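Local coordinates for leucine rich repeat and phosphatase domain containing protein (PDB 3EMU) that probably hydrolyses phosphate esters of phosphorylated proteins or other substrates through a catalytic domain of the dual-specificity phosphatase family, at residues P10-I13 against I17-G20. Sequence-based numbering, arbitrary orientation.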
ATOM      1  N   PRO A  10      -1.601  -5.959  11.600  1.00 61.60           N
ATOM      2  CA  PRO A  10      -0.884  -5.292  10.492  1.00 60.77           C
ATOM      3  C   PRO A  10       0.624  -5.068  10.773  1.00 59.80           C
ATOM      4  O   PRO A  10       1.094  -5.191  11.920  1.00 57.83           O
ATOM      5  CB  PRO A  10      -1.625  -3.964  10.331  1.00 60.50           C
ATOM      6  CG  PRO A  10      -2.937  -4.112  11.067  1.00 60.91           C
ATOM      7  CD  PRO A  10      -2.643  -5.090  12.194  1.00 61.50           C
ATOM      8  N   THR A  11       1.368  -4.795   9.704  1.00 59.80           N
ATOM      9  CA  THR A  11       2.792  -4.481   9.774  1.00 60.79           C
ATOM     10  C   THR A  11       3.083  -2.995   9.449  1.00 61.56           C
ATOM     11  O   THR A  11       2.607  -2.421   8.432  1.00 62.44           O
ATOM     12  CB  THR A  11       3.610  -5.404   8.838  1.00 60.97           C
ATOM     13  OG1 THR A  11       3.316  -6.761   9.171  1.00 62.52           O
ATOM     14  CG2 THR A  11       5.137  -5.180   8.979  1.00 60.42           C
ATOM     15  N   GLN A  12       3.841  -2.361  10.326  1.00 62.05           N
ATOM     16  CA  GLN A  12       4.212  -0.965  10.101  1.00 62.59           C
ATOM     17  C   GLN A  12       5.354  -0.935   9.090  1.00 62.40           C
ATOM     18  O   GLN A  12       6.370  -1.661   9.247  1.00 61.34           O
ATOM     19  CB  GLN A  12       4.682  -0.270  11.380  1.00 62.67           C
ATOM     20  CG  GLN A  12       5.044   1.179  11.031  1.00 66.66           C
ATOM     21  CD  GLN A  12       5.327   2.075  12.206  1.00 69.14           C
ATOM     22  OE1 GLN A  12       4.438   2.407  12.982  1.00 68.28           O
ATOM     23  NE2 GLN A  12       6.562   2.539  12.294  1.00 68.58           N
ATOM     24  N   ILE A  13       5.193  -0.125   8.047  1.00 61.52           N
ATOM     25  CA  ILE A  13       6.205  -0.180   6.974  1.00 62.09           C
ATOM     26  C   ILE A  13       7.283   0.937   7.167  1.00 62.48           C
ATOM     27  O   ILE A  13       8.462   0.658   7.223  1.00 61.43           O
ATOM     28  CB  ILE A  13       5.568  -0.181   5.562  1.00 62.15           C
ATOM     29  CG1 ILE A  13       4.710  -1.475   5.353  1.00 61.85           C
ATOM     30  CG2 ILE A  13       6.648   0.000   4.481  1.00 59.95           C
ATOM     31  CD1 ILE A  13       5.494  -2.820   5.581  1.00 62.77           C
ATOM     32  N   ILE A  17       2.488   4.404   8.073  1.00 63.25           N
ATOM     33  CA  ILE A  17       2.107   3.494   6.996  1.00 61.74           C
ATOM     34  C   ILE A  17       2.080   2.047   7.501  1.00 60.69           C
ATOM     35  O   ILE A  17       3.110   1.479   7.948  1.00 59.09           O
ATOM     36  CB  ILE A  17       3.136   3.548   5.826  1.00 62.81           C
ATOM     37  CG1 ILE A  17       3.354   4.989   5.324  1.00 62.21           C
ATOM     38  CG2 ILE A  17       2.765   2.556   4.688  1.00 61.28           C
ATOM     39  CD1 ILE A  17       2.161   5.637   4.648  1.00 62.32           C
ATOM     40  N   HIS A  18       0.895   1.438   7.381  1.00 60.37           N
ATOM     41  CA  HIS A  18       0.698   0.070   7.862  1.00 58.81           C
ATOM     42  C   HIS A  18       0.093  -0.775   6.753  1.00 58.17           C
ATOM     43  O   HIS A  18      -0.785  -0.342   6.002  1.00 57.94           O
ATOM     44  CB  HIS A  18      -0.159   0.077   9.128  1.00 58.48           C
ATOM     45  CG  HIS A  18       0.386   0.937  10.242  1.00 59.15           C
ATOM     46  ND1 HIS A  18       1.015   0.411  11.361  1.00 58.08           N
ATOM     47  CD2 HIS A  18       0.343   2.281  10.438  1.00 58.38           C
ATOM     48  CE1 HIS A  18       1.335   1.389  12.193  1.00 57.28           C
ATOM     49  NE2 HIS A  18       0.955   2.535  11.650  1.00 58.90           N
ATOM     50  N   LEU A  19       0.615  -1.981   6.654  1.00 57.46           N
ATOM     51  CA  LEU A  19       0.215  -2.944   5.654  1.00 57.31           C
ATOM     52  C   LEU A  19      -0.553  -4.132   6.324  1.00 57.13           C
ATOM     53  O   LEU A  19      -0.052  -4.748   7.284  1.00 55.81           O
ATOM     54  CB  LEU A  19       1.467  -3.452   4.971  1.00 55.98           C
ATOM     55  CG  LEU A  19       1.283  -4.377   3.791  1.00 56.11           C
ATOM     56  CD1 LEU A  19       0.329  -3.767   2.765  1.00 56.64           C
ATOM     57  CD2 LEU A  19       2.661  -4.686   3.210  1.00 55.81           C
ATOM     58  N   GLY A  20      -1.761  -4.407   5.844  1.00 56.92           N
ATOM     59  CA  GLY A  20      -2.571  -5.484   6.425  1.00 58.23           C
ATOM     60  C   GLY A  20      -3.572  -6.203   5.502  1.00 59.16           C
ATOM     61  O   GLY A  20      -3.587  -6.007   4.271  1.00 59.10           O
TER
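T11 and L19 face each other as the antiparallel hydrogen-bonded pair of a β hairpin at the edge of the phosphatase sheet, where strand 11-14 is one of the two outer strands and 17-21 its neighbour. Two nearly straight bonds of 2.7-2.8 Å join them, T11 N to L19 O and L19 N to T11 O. A third, from I13 N to I17 O at 2.6 Å, closes the pairing toward the turn. Two of the acceptors also receive CA-H···O contacts, T11 O from H18 CA and I17 O from Q12 CA. Between these bonds, Q12 and H18 form the non-hydrogen-bonded pair, with CA atoms 4.3 Å apart. The Q12 chain leaves with CG anti to its own N (chi1 180°), which carries that methylene over one face of the imidazole in a CH-π contact, 4.2 Å from the centroid. Its amide plane stands 83° from the ring, with OE1 3.4 Å from H18 CE1. H18 ND1 is hydrogen-bonded to the hydroxyl of Y30, a bond that would limit rotation of the ring. On the face that carries T11 and L19, I13 CG1 reaches L19 CB at 3.8 Å. I13 and L19 both lie on V105 of helix 100-112, while the backbones of H18 and G20 bond to strand 89-94, so strand 17-21 bridges the antiparallel edge and the parallel part of the sheet.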